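Local coordinates for protein geranyl diphosphate synthase small subunit (Antirrhinum majus, PDB 3QKC) that probably partners a catalytic large subunit in a heteromeric prenyltransferase that makes geranyl diphosphate, the C10 precursor of monoterpenes, at residues A[23-28]-A[36-41]; A[15-20]-A[69-74]; A[86-91]-A[103-108]; A[45-50]-A[182-187]; A[4-9]-A[249-254]. All coordinates share one frame; numbering follows the deposited sequence.

In the fold
The chain starts in helix 5-24, which contributes to three contacts. Its first turn, 4-9, pairs with 249-254 in contact 5, closing a loop that encloses the other four. Its middle, 15-20, crosses helix 68-85 in contact 2, and inside that shorter loop contact 1 folds the end of the helix and its following turn back onto helix 34-43. Contact 4 joins 45-50 to helix 169-195 near the centre of the chain; its loop crosses that of contact 2, the two touching through Ser50 and Ala71, and it encloses contact 3, where residues 86-91 meet the start of helix 105-126. Contacts 1 and 3 follow one another in sequence, yet touch where Pro36 packs on Ile107.

Contact 1: residues A[23-28]-A[36-41]; sequences KAIPIR and PMHHLT
Ile25 and Ile27 take hold of His38 from two directions, in the loop between helices 5-24 and 34-43 of this all-helical isoprenoid synthase fold. The ring of His38 is met at its edge and over one face. CG stands anti to the backbone N (chi1 -173°), which sends the imidazole from helix 34-43 across to the loop, where ND1 donates to Ile25 O. At 2.5 Å this ND1 to O separation is very short, and its exact length is best read with caution. Over the ring face lies Ile27, whose CB is 3.8 Å from the centroid in a CH-pi contact, while its CD1 reaches His38 CD2 at 3.4 Å.

The inner side is the buried one. Ile25 CG2 packs on Met37 CG at 3.8 Å, and the same isoleucine is further covered by Leu76 and Phe118 of two other helices. Ile27, by contrast, is exposed although its side chain lies on the imidazole, so that half of the contact lies at the surface. Deeper in, Ile25 CD1 and Thr41 OG1 meet tip to tip at 4.2 Å; the hydroxyl is bound within its own helix, Thr41 OG1 donating to Met37 O over 2.6 Å.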
# COMPACT_ATOMS: atom_id res chain seq x y z
N LYS A 23 6.02 11.74 -15.41
CA LYS A 23 6.76 10.69 -16.07
C LYS A 23 6.28 9.27 -15.71
O LYS A 23 6.43 8.36 -16.51
CB LYS A 23 8.26 10.87 -15.77
CG LYS A 23 8.86 12.09 -16.48
CD LYS A 23 10.18 12.54 -15.87
CE LYS A 23 10.82 13.63 -16.73
NZ LYS A 23 12.31 13.52 -16.73
N ALA A 24 5.67 9.10 -14.53
CA ALA A 24 5.27 7.78 -14.05
C ALA A 24 3.79 7.41 -14.28
O ALA A 24 3.45 6.22 -14.33
CB ALA A 24 5.63 7.63 -12.59
N ILE A 25 2.93 8.42 -14.40
CA ILE A 25 1.48 8.23 -14.48
C ILE A 25 0.89 8.94 -15.71
O ILE A 25 0.50 10.12 -15.64
CB ILE A 25 0.75 8.76 -13.22
CG1 ILE A 25 1.40 8.24 -11.94
CG2 ILE A 25 -0.75 8.36 -13.26
CD1 ILE A 25 1.00 9.02 -10.70
N PRO A 26 0.79 8.21 -16.85
CA PRO A 26 0.31 8.84 -18.08
C PRO A 26 -1.19 9.09 -17.98
O PRO A 26 -1.89 8.36 -17.26
CB PRO A 26 0.63 7.79 -19.16
CG PRO A 26 0.59 6.49 -18.44
CD PRO A 26 0.95 6.75 -16.99
N ILE A 27 -1.69 10.11 -18.66
CA ILE A 27 -3.12 10.31 -18.65
C ILE A 27 -3.75 9.16 -19.46
O ILE A 27 -4.96 9.02 -19.52
CB ILE A 27 -3.54 11.76 -19.07
CG1 ILE A 27 -5.05 11.99 -18.96
CG2 ILE A 27 -3.02 12.11 -20.46
CD1 ILE A 27 -5.61 12.00 -17.52
N ARG A 28 -2.86 8.30 -19.98
CA ARG A 28 -3.10 7.26 -21.00
C ARG A 28 -4.41 6.52 -20.87
O ARG A 28 -4.47 5.35 -20.49
CB ARG A 28 -1.91 6.28 -21.08
CG ARG A 28 -2.27 4.79 -21.05
CD ARG A 28 -1.13 3.92 -20.52
NE ARG A 28 -0.21 3.51 -21.58
CZ ARG A 28 1.05 3.90 -21.69
NH1 ARG A 28 1.79 3.45 -22.70
NH2 ARG A 28 1.59 4.73 -20.80
N PRO A 36 -8.34 7.82 -14.12
CA PRO A 36 -8.63 8.39 -12.77
C PRO A 36 -7.39 8.56 -11.89
O PRO A 36 -7.34 9.48 -11.07
CB PRO A 36 -9.63 7.40 -12.16
CG PRO A 36 -9.47 6.14 -12.94
CD PRO A 36 -9.11 6.58 -14.35
N MET A 37 -6.38 7.70 -12.06
CA MET A 37 -5.11 7.88 -11.31
C MET A 37 -4.37 9.17 -11.66
O MET A 37 -3.92 9.89 -10.77
CB MET A 37 -4.18 6.67 -11.45
CG MET A 37 -2.93 6.76 -10.57
SD MET A 37 -1.89 5.27 -10.52
CE MET A 37 -3.14 4.00 -10.79
N HIS A 38 -4.23 9.46 -12.95
CA HIS A 38 -3.60 10.70 -13.37
C HIS A 38 -4.42 11.91 -12.92
O HIS A 38 -3.88 12.86 -12.34
CB HIS A 38 -3.42 10.72 -14.89
CG HIS A 38 -2.64 11.89 -15.38
ND1 HIS A 38 -1.29 11.82 -15.65
CD2 HIS A 38 -3.01 13.17 -15.64
CE1 HIS A 38 -0.87 13.00 -16.07
NE2 HIS A 38 -1.89 13.83 -16.07
N HIS A 39 -5.72 11.87 -13.15
CA HIS A 39 -6.56 12.98 -12.76
C HIS A 39 -6.51 13.31 -11.25
O HIS A 39 -6.25 14.45 -10.88
CB HIS A 39 -8.00 12.78 -13.22
CG HIS A 39 -8.88 13.95 -12.91
ND1 HIS A 39 -9.79 13.95 -11.88
CD2 HIS A 39 -8.96 15.18 -13.49
CE1 HIS A 39 -10.40 15.12 -11.84
NE2 HIS A 39 -9.92 15.88 -12.80
N LEU A 40 -6.74 12.33 -10.40
CA LEU A 40 -6.84 12.58 -8.95
C LEU A 40 -5.54 13.08 -8.35
O LEU A 40 -5.54 13.97 -7.52
CB LEU A 40 -7.37 11.35 -8.21
CG LEU A 40 -8.75 10.95 -8.72
CD1 LEU A 40 -9.32 9.81 -7.88
CD2 LEU A 40 -9.69 12.15 -8.70
N THR A 41 -4.43 12.54 -8.84
CA THR A 41 -3.09 12.90 -8.38
C THR A 41 -2.78 14.39 -8.58
O THR A 41 -2.31 15.06 -7.66
CB THR A 41 -2.03 12.01 -9.07
OG1 THR A 41 -2.33 10.64 -8.81
CG2 THR A 41 -0.61 12.31 -8.58

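Contact 2: residues A[15-20]-A[69-74]; sequences SDIESY and AAAAAV
Ile17 and Tyr20, one turn apart on helix 5-24, reach across to a polyalanine surface on helix 68-85 and divide it between them. The short segments cross at almost a right angle (-84°), with axes 9.4 Å apart, and the alanine surface offers short methyl groups to the two larger side chains.

The tyrosine lies across the facing helix. Swung away from its own backbone nitrogen (chi1 179°), the ring extends outward from helix 5-24 and lays one face toward the backbone of Ala69, whose N lies above the plane but displaced toward the rim. The near side of the ring meets Ala72, CD1 lying 3.7 Å from Ala72 CB, while the far end carries OH to within 3.6 Å of Ala69 CB. Ile17 approaches the same helix on another line: its CD1 touches Ala71 CB at 3.6 Å, and its CG2 branch comes no closer than 4.2 Å to Ala72 CA. No hydrogen bond crosses the contact, which is held by apolar packing alone. Replacing Tyr20 by an alanine would probably open a gap above Ala69 and Ala72 and leave Ile17 to carry the crossing.

Around this pair, Met68 borders both Ile17 and Tyr20, Ser50 of helix 48-59 packs on Ile17 and Val54 on Ala71, and Met123 of helix 105-126 packs on Ala69.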
# COMPACT_ATOMS: atom_id res chain seq x y z
N SER A 15 7.50 21.73 -8.31
CA SER A 15 7.54 21.54 -9.76
C SER A 15 8.32 20.28 -10.13
O SER A 15 7.90 19.53 -11.00
CB SER A 15 8.13 22.79 -10.45
OG SER A 15 8.40 22.56 -11.83
N ASP A 16 9.45 20.04 -9.45
CA ASP A 16 10.25 18.84 -9.71
C ASP A 16 9.48 17.57 -9.34
O ASP A 16 9.53 16.57 -10.06
CB ASP A 16 11.58 18.89 -8.95
CG ASP A 16 12.55 19.89 -9.53
OD1 ASP A 16 12.59 20.09 -10.76
OD2 ASP A 16 13.32 20.49 -8.75
N ILE A 17 8.77 17.62 -8.22
CA ILE A 17 7.94 16.49 -7.81
C ILE A 17 6.84 16.19 -8.84
O ILE A 17 6.68 15.04 -9.27
CB ILE A 17 7.35 16.70 -6.40
CG1 ILE A 17 8.46 16.63 -5.35
CG2 ILE A 17 6.29 15.66 -6.12
CD1 ILE A 17 8.06 17.16 -3.96
N GLU A 18 6.10 17.23 -9.25
CA GLU A 18 5.03 17.06 -10.23
C GLU A 18 5.54 16.50 -11.57
O GLU A 18 4.89 15.64 -12.17
CB GLU A 18 4.26 18.36 -10.45
CG GLU A 18 2.90 18.15 -11.12
CD GLU A 18 2.11 19.44 -11.30
OE1 GLU A 18 2.65 20.42 -11.89
OE2 GLU A 18 0.94 19.47 -10.86
N SER A 19 6.70 16.99 -12.01
CA SER A 19 7.32 16.51 -13.25
C SER A 19 7.77 15.05 -13.12
O SER A 19 7.71 14.29 -14.08
CB SER A 19 8.51 17.38 -13.66
OG SER A 19 8.07 18.59 -14.25
N TYR A 20 8.21 14.68 -11.93
CA TYR A 20 8.61 13.32 -11.66
C TYR A 20 7.40 12.37 -11.73
O TYR A 20 7.48 11.29 -12.30
CB TYR A 20 9.29 13.22 -10.30
CG TYR A 20 9.70 11.81 -9.98
CD1 TYR A 20 8.87 10.98 -9.24
CD2 TYR A 20 10.89 11.28 -10.48
CE1 TYR A 20 9.21 9.68 -8.96
CE2 TYR A 20 11.25 9.98 -10.20
CZ TYR A 20 10.40 9.19 -9.44
OH TYR A 20 10.75 7.89 -9.16
N ALA A 69 11.64 10.16 -5.55
CA ALA A 69 10.68 9.04 -5.45
C ALA A 69 9.90 9.04 -4.14
O ALA A 69 8.68 8.87 -4.15
CB ALA A 69 11.39 7.70 -5.66
N ALA A 70 10.61 9.24 -3.03
CA ALA A 70 10.01 9.34 -1.69
C ALA A 70 9.03 10.52 -1.59
O ALA A 70 7.91 10.36 -1.10
CB ALA A 70 11.10 9.49 -0.67
N ALA A 71 9.45 11.68 -2.07
CA ALA A 71 8.63 12.88 -2.02
C ALA A 71 7.33 12.68 -2.79
O ALA A 71 6.28 13.13 -2.35
CB ALA A 71 9.40 14.08 -2.57
N ALA A 72 7.43 11.99 -3.93
CA ALA A 72 6.31 11.67 -4.79
C ALA A 72 5.40 10.63 -4.14
O ALA A 72 4.16 10.72 -4.23
CB ALA A 72 6.82 11.15 -6.14
N ALA A 73 6.00 9.63 -3.50
CA ALA A 73 5.24 8.65 -2.74
C ALA A 73 4.46 9.33 -1.61
O ALA A 73 3.28 9.00 -1.37
CB ALA A 73 6.15 7.53 -2.21
N VAL A 74 5.08 10.30 -0.95
CA VAL A 74 4.42 11.03 0.14
C VAL A 74 3.17 11.73 -0.41
O VAL A 74 2.08 11.64 0.19
CB VAL A 74 5.37 12.03 0.83
CG1 VAL A 74 4.59 12.99 1.74
CG2 VAL A 74 6.45 11.28 1.62

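Contact 3: residues A[86-91]-A[103-108]; sequences NLPLTD and FDPNIE
Glu108 and Leu87 pass each other in opposite directions, and the glutamate can be followed atom by atom across the surface of the loop. Its CB rests 3.8 Å from Leu87 CD1. From there the chain runs out extended (chi2 175°), past the leucine to the proline that follows it. At the tip, OE1 lies 3.7 Å from Pro88 CD and equally far from Leu87 CD1, whereas OE2 is hydrogen-bonded to ND1 of His101.

Leu87 CD1 is the common point: besides Glu108 it meets Pro105 O at 3.3 Å and Pro105 CB at 4.1 Å. The two prolines cross at about a right angle, Pro88 CG lying 4.1 Å from Pro105 CG, where the loop after helix 68-85 runs past the first turn of helix 105-126 of the isoprenoid synthase fold. Beyond this patch Leu89 O is bound by Thr90 OG1 of the second subunit, which places the loop at the dimer interface.

No hydrogen bond links the segments. The contact is van der Waals packing, of leucine and proline carbons on each other and on oxygens of Pro105 and Glu108; the glutamate's polar end is satisfied by His101 while its flank lies on carbon.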
# COMPACT_ATOMS: atom_id res chain seq x y z
N ASN A 86 -13.00 11.91 0.86
CA ASN A 86 -14.04 12.65 0.16
C ASN A 86 -14.91 11.70 -0.63
O ASN A 86 -15.81 12.13 -1.33
CB ASN A 86 -13.42 13.70 -0.75
CG ASN A 86 -12.83 14.87 0.04
OD1 ASN A 86 -13.53 15.80 0.40
ND2 ASN A 86 -11.53 14.81 0.29
N LEU A 87 -14.66 10.41 -0.47
CA LEU A 87 -15.43 9.38 -1.15
C LEU A 87 -16.89 9.29 -0.64
O LEU A 87 -17.13 9.03 0.54
CB LEU A 87 -14.73 8.04 -0.99
CG LEU A 87 -15.38 6.81 -1.60
CD1 LEU A 87 -15.48 6.99 -3.08
CD2 LEU A 87 -14.53 5.60 -1.26
N PRO A 88 -17.87 9.52 -1.53
CA PRO A 88 -19.29 9.39 -1.12
C PRO A 88 -19.66 7.94 -0.81
O PRO A 88 -19.58 7.07 -1.68
CB PRO A 88 -20.06 9.86 -2.36
CG PRO A 88 -19.10 10.65 -3.15
CD PRO A 88 -17.76 9.99 -2.92
N LEU A 89 -20.06 7.68 0.43
CA LEU A 89 -20.51 6.35 0.84
C LEU A 89 -22.04 6.28 0.85
O LEU A 89 -22.71 7.09 0.20
CB LEU A 89 -19.93 6.00 2.21
CG LEU A 89 -18.41 5.83 2.31
CD1 LEU A 89 -17.99 5.67 3.75
CD2 LEU A 89 -17.91 4.65 1.46
N THR A 90 -22.58 5.30 1.58
CA THR A 90 -24.01 5.19 1.84
C THR A 90 -24.54 6.53 2.33
O THR A 90 -25.49 7.07 1.75
CB THR A 90 -24.32 4.05 2.85
OG1 THR A 90 -24.89 2.94 2.14
CG2 THR A 90 -25.29 4.48 3.94
N ASP A 91 -23.91 7.07 3.37
CA ASP A 91 -24.32 8.33 3.98
C ASP A 91 -23.35 9.48 3.65
O ASP A 91 -23.03 10.30 4.52
CB ASP A 91 -24.50 8.15 5.49
CG ASP A 91 -23.25 7.61 6.17
OD1 ASP A 91 -22.32 7.13 5.47
OD2 ASP A 91 -23.19 7.67 7.42
N PHE A 103 -15.34 11.62 -11.35
CA PHE A 103 -15.56 10.18 -11.48
C PHE A 103 -16.53 9.67 -10.42
O PHE A 103 -16.69 10.29 -9.37
CB PHE A 103 -14.23 9.42 -11.36
CG PHE A 103 -13.29 9.66 -12.50
CD1 PHE A 103 -13.43 8.96 -13.70
CD2 PHE A 103 -12.26 10.60 -12.37
CE1 PHE A 103 -12.56 9.19 -14.76
CE2 PHE A 103 -11.38 10.84 -13.44
CZ PHE A 103 -11.53 10.14 -14.63
N ASP A 104 -17.15 8.53 -10.70
CA ASP A 104 -18.06 7.87 -9.76
C ASP A 104 -17.38 7.37 -8.49
O ASP A 104 -16.15 7.18 -8.48
CB ASP A 104 -18.81 6.73 -10.46
CG ASP A 104 -19.92 7.23 -11.37
OD1 ASP A 104 -21.11 7.24 -10.96
OD2 ASP A 104 -19.60 7.63 -12.51
N PRO A 105 -18.15 7.17 -7.40
CA PRO A 105 -17.62 6.62 -6.17
C PRO A 105 -16.82 5.32 -6.35
O PRO A 105 -15.71 5.21 -5.83
CB PRO A 105 -18.87 6.39 -5.32
CG PRO A 105 -19.74 7.55 -5.70
CD PRO A 105 -19.52 7.72 -7.20
N ASN A 106 -17.37 4.35 -7.10
CA ASN A 106 -16.69 3.06 -7.26
C ASN A 106 -15.29 3.20 -7.84
O ASN A 106 -14.37 2.49 -7.44
CB ASN A 106 -17.54 2.03 -8.06
CG ASN A 106 -18.05 2.58 -9.39
OD1 ASN A 106 -17.57 3.59 -9.89
ND2 ASN A 106 -19.02 1.90 -9.98
N ILE A 107 -15.15 4.13 -8.78
CA ILE A 107 -13.88 4.43 -9.45
C ILE A 107 -12.90 5.14 -8.53
O ILE A 107 -11.70 4.85 -8.54
CB ILE A 107 -14.13 5.31 -10.71
CG1 ILE A 107 -15.05 4.59 -11.71
CG2 ILE A 107 -12.82 5.76 -11.37
CD1 ILE A 107 -14.54 3.25 -12.17
N GLU A 108 -13.38 6.09 -7.75
CA GLU A 108 -12.55 6.73 -6.74
C GLU A 108 -12.04 5.72 -5.71
O GLU A 108 -10.91 5.85 -5.23
CB GLU A 108 -13.28 7.88 -6.06
CG GLU A 108 -13.48 9.09 -6.96
CD GLU A 108 -14.31 10.19 -6.31
OE1 GLU A 108 -14.95 9.92 -5.26
OE2 GLU A 108 -14.31 11.33 -6.82

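Contact 4: residues A[45-50]-A[182-187]; sequences PRTSAS and TLHACG
The imidazole of His184 overlaps Ala49, whose CB stands over the middle of the ring, 3.6 Å from the centroid and 13° off the normal. This CH-pi contact joins the first turn of helix 48-59 to helix 169-195 in the interior of the isoprenoid synthase helical fold, close to the centre of the chain.

The ring is gripped at its edge as well as on its face. Its CG stands anti to the carbonyl carbon (chi1 -74°), which brings the end of the side chain toward the start of helix 48-59, and Ser48 OG meets NE2 in the ring plane, 2.7 Å away, in a hydrogen bond. ND1 is bonded to Glu180 O one turn earlier in its own helix. With both nitrogens engaged and a methyl group over one face, the imidazole has little freedom to turn, and its buried polar atoms are satisfied.

Ala49 N also lies above this face, 3.2 Å from NE2, but at an angle unsuited to bonding. The hydrogen on Ala49 N is directed to Thr47 OG1 instead: Thr47 is the N-cap of helix 48-59, and the capping bond is 3.1 Å long from Ala49 N to Thr47 OG1. The same OG1 lies 3.7 Å from His184 CE1, so the cap and the ring are neighbours.

Beside the ring, Leu183 also meets the methyl, its CG 4.0 Å from Ala49 CB. One turn further along, Gly187, with no side chain to stand between the backbones, brings its CA to 4.0 Å from Ala49 O.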
# COMPACT_ATOMS: atom_id res chain seq x y z
N PRO A 45 -5.24 18.85 -3.76
CA PRO A 45 -4.40 19.85 -3.08
C PRO A 45 -3.04 19.24 -2.73
O PRO A 45 -2.96 18.05 -2.45
CB PRO A 45 -5.17 20.19 -1.80
CG PRO A 45 -6.61 19.78 -2.10
CD PRO A 45 -6.49 18.60 -3.02
N ARG A 46 -1.98 20.03 -2.80
CA ARG A 46 -0.65 19.54 -2.48
C ARG A 46 -0.51 19.48 -0.95
O ARG A 46 -1.33 20.05 -0.24
CB ARG A 46 0.44 20.41 -3.15
CG ARG A 46 0.67 21.77 -2.52
CD ARG A 46 0.73 22.88 -3.60
NE ARG A 46 1.20 24.19 -3.14
CZ ARG A 46 0.70 24.89 -2.12
NH1 ARG A 46 -0.29 24.40 -1.37
NH2 ARG A 46 1.23 26.09 -1.82
N THR A 47 0.47 18.74 -0.46
CA THR A 47 0.82 18.83 0.95
C THR A 47 2.27 19.24 1.06
O THR A 47 3.11 18.74 0.29
CB THR A 47 0.61 17.52 1.73
OG1 THR A 47 1.29 17.62 2.99
CG2 THR A 47 1.17 16.29 0.96
N SER A 48 2.55 20.13 2.01
CA SER A 48 3.91 20.59 2.28
C SER A 48 4.84 19.48 2.79
O SER A 48 6.06 19.65 2.81
CB SER A 48 3.89 21.75 3.28
OG SER A 48 3.24 21.37 4.47
N ALA A 49 4.25 18.35 3.21
CA ALA A 49 5.00 17.13 3.60
C ALA A 49 5.88 16.60 2.48
O ALA A 49 6.97 16.12 2.74
CB ALA A 49 4.04 16.01 4.10
N SER A 50 5.42 16.71 1.24
CA SER A 50 6.22 16.35 0.06
C SER A 50 7.45 17.22 -0.15
O SER A 50 8.53 16.70 -0.45
CB SER A 50 5.36 16.37 -1.21
OG SER A 50 4.26 15.52 -1.06
N THR A 182 1.84 12.89 10.98
CA THR A 182 2.59 11.70 10.60
C THR A 182 3.09 11.81 9.16
O THR A 182 4.20 11.37 8.85
CB THR A 182 1.78 10.40 10.83
OG1 THR A 182 1.30 10.39 12.18
CG2 THR A 182 2.65 9.17 10.63
N LEU A 183 2.30 12.44 8.30
CA LEU A 183 2.74 12.64 6.91
C LEU A 183 4.02 13.47 6.82
O LEU A 183 4.95 13.09 6.12
CB LEU A 183 1.63 13.23 6.04
CG LEU A 183 1.54 12.89 4.55
CD1 LEU A 183 1.88 11.47 4.21
CD2 LEU A 183 0.13 13.21 4.08
N HIS A 184 4.10 14.57 7.57
CA HIS A 184 5.33 15.38 7.57
C HIS A 184 6.53 14.63 8.23
O HIS A 184 7.66 14.68 7.72
CB HIS A 184 5.09 16.72 8.25
CG HIS A 184 4.29 17.69 7.42
ND1 HIS A 184 2.96 17.51 7.13
CD2 HIS A 184 4.65 18.86 6.83
CE1 HIS A 184 2.53 18.52 6.40
NE2 HIS A 184 3.53 19.36 6.21
N ALA A 185 6.25 13.95 9.34
CA ALA A 185 7.26 13.17 10.04
C ALA A 185 7.92 12.16 9.09
O ALA A 185 9.15 12.10 8.99
CB ALA A 185 6.63 12.45 11.24
N CYS A 186 7.10 11.43 8.35
CA CYS A 186 7.54 10.47 7.36
C CYS A 186 8.33 11.12 6.23
O CYS A 186 9.41 10.64 5.83
CB CYS A 186 6.33 9.74 6.78
SG CYS A 186 6.69 8.76 5.31
N GLY A 187 7.79 12.20 5.69
CA GLY A 187 8.51 12.98 4.69
C GLY A 187 9.91 13.35 5.16
O GLY A 187 10.89 13.12 4.47

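Contact 5: residues A[4-9]-A[249-254]; sequences TRTQTY and IELIRG
Thr6 and Leu251 mark the closest backbone approach, CA to CA 5.2 Å, of two short helical segments that cross nearly perpendicularly (-84°) with their axes 9.2 Å apart. Leu251 is the side chain on which the contact turns, and three residues of the N-terminal helix meet it. Its CD1 sits over the centre of one face of the Tyr9 ring, 3.8 Å from the centroid, in a CH-pi contact; a fully extended first torsion (chi1 -180°) carries the ring there, while its OH is hydrogen-bonded to Glu58 of helix 48-59. The other methyl, CD2, touches Arg5 CG at 3.6 Å, and the bent arginine chain comes round to set its NH1 3.7 Å from Leu251 CD1. Thr6 runs alongside the leucine in the opposite sense, and its CG2 reaches Gly254 C at 3.6 Å, an approach that the missing side chain of the glycine allows. A serine in place of Tyr9 would probably deprive Leu251 CD1 of the ring face it rests on and leave Glu58 without this hydroxyl partner.

The helix that presents these residues begins with a capping box: Gln7 N donates to Thr4 OG1 over 3.1 Å, and Thr4 N donates in return to Gln7 OE1. A capped N-terminal helix thus crosses the last helix of the chain, packing the two ends of this helical fold together.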
# COMPACT_ATOMS: atom_id res chain seq x y z
N THR A 4 9.77 35.21 -3.17
CA THR A 4 10.94 35.28 -2.30
C THR A 4 11.83 34.07 -2.60
O THR A 4 11.43 33.19 -3.35
CB THR A 4 10.55 35.29 -0.79
OG1 THR A 4 9.94 34.03 -0.42
CG2 THR A 4 9.59 36.44 -0.48
N ARG A 5 13.02 34.04 -2.00
CA ARG A 5 13.92 32.89 -2.12
C ARG A 5 13.23 31.62 -1.62
O ARG A 5 13.27 30.58 -2.26
CB ARG A 5 15.21 33.15 -1.33
CG ARG A 5 16.27 32.05 -1.39
CD ARG A 5 16.68 31.73 -2.83
NE ARG A 5 18.11 31.47 -2.95
CZ ARG A 5 18.69 30.28 -2.79
NH1 ARG A 5 17.95 29.21 -2.50
NH2 ARG A 5 20.00 30.17 -2.93
N THR A 6 12.59 31.75 -0.47
CA THR A 6 11.85 30.69 0.17
C THR A 6 10.72 30.13 -0.72
O THR A 6 10.67 28.92 -0.94
CB THR A 6 11.28 31.19 1.51
OG1 THR A 6 12.37 31.61 2.34
CG2 THR A 6 10.51 30.10 2.23
N GLN A 7 9.85 31.00 -1.21
CA GLN A 7 8.74 30.59 -2.10
C GLN A 7 9.24 29.93 -3.38
O GLN A 7 8.75 28.87 -3.76
CB GLN A 7 7.84 31.79 -2.46
CG GLN A 7 7.03 32.34 -1.28
CD GLN A 7 6.31 33.65 -1.59
OE1 GLN A 7 6.71 34.41 -2.47
NE2 GLN A 7 5.23 33.93 -0.85
N THR A 8 10.21 30.57 -4.05
CA THR A 8 10.86 30.01 -5.22
C THR A 8 11.39 28.61 -4.90
O THR A 8 11.21 27.69 -5.69
CB THR A 8 12.01 30.92 -5.72
OG1 THR A 8 11.46 32.13 -6.28
CG2 THR A 8 12.89 30.21 -6.77
N TYR A 9 12.01 28.46 -3.73
CA TYR A 9 12.56 27.18 -3.32
C TYR A 9 11.47 26.12 -3.13
O TYR A 9 11.62 24.99 -3.59
CB TYR A 9 13.43 27.34 -2.06
CG TYR A 9 14.05 26.05 -1.57
CD1 TYR A 9 15.08 25.44 -2.27
CD2 TYR A 9 13.61 25.45 -0.38
CE1 TYR A 9 15.66 24.25 -1.81
CE2 TYR A 9 14.18 24.27 0.09
CZ TYR A 9 15.20 23.67 -0.63
OH TYR A 9 15.75 22.50 -0.18
N ILE A 249 18.54 25.38 6.37
CA ILE A 249 17.84 25.63 7.63
C ILE A 249 16.93 26.86 7.55
O ILE A 249 15.78 26.81 8.00
CB ILE A 249 18.83 25.73 8.84
CG1 ILE A 249 18.97 24.34 9.49
CG2 ILE A 249 18.39 26.78 9.86
CD1 ILE A 249 19.23 24.35 11.00
N GLU A 250 17.43 27.94 6.95
CA GLU A 250 16.67 29.19 6.82
C GLU A 250 15.46 29.06 5.90
O GLU A 250 14.41 29.62 6.19
CB GLU A 250 17.58 30.34 6.36
CG GLU A 250 17.99 31.28 7.49
CD GLU A 250 18.58 30.55 8.69
OE1 GLU A 250 19.51 29.72 8.52
OE2 GLU A 250 18.10 30.80 9.82
N LEU A 251 15.63 28.34 4.80
CA LEU A 251 14.56 28.12 3.83
C LEU A 251 13.47 27.21 4.41
O LEU A 251 12.27 27.49 4.25
CB LEU A 251 15.12 27.55 2.52
CG LEU A 251 16.13 28.39 1.72
CD1 LEU A 251 16.72 27.57 0.57
CD2 LEU A 251 15.53 29.67 1.17
N ILE A 252 13.88 26.15 5.10
CA ILE A 252 12.94 25.27 5.81
C ILE A 252 12.16 26.03 6.89
O ILE A 252 10.93 25.94 6.96
CB ILE A 252 13.64 23.99 6.38
CG1 ILE A 252 14.16 23.11 5.24
CG2 ILE A 252 12.67 23.18 7.25
CD1 ILE A 252 15.26 22.13 5.65
N ARG A 253 12.87 26.81 7.72
CA ARG A 253 12.21 27.69 8.70
C ARG A 253 11.23 28.64 8.02
O ARG A 253 10.13 28.88 8.54
CB ARG A 253 13.24 28.48 9.52
CG ARG A 253 13.78 27.70 10.71
CD ARG A 253 14.99 28.40 11.34
NE ARG A 253 15.64 27.54 12.34
CZ ARG A 253 16.82 27.77 12.89
NH1 ARG A 253 17.53 28.84 12.56
NH2 ARG A 253 17.31 26.91 13.78
N GLY A 254 11.63 29.16 6.86
CA GLY A 254 10.76 29.99 6.03
C GLY A 254 9.52 29.27 5.54
O GLY A 254 8.41 29.75 5.73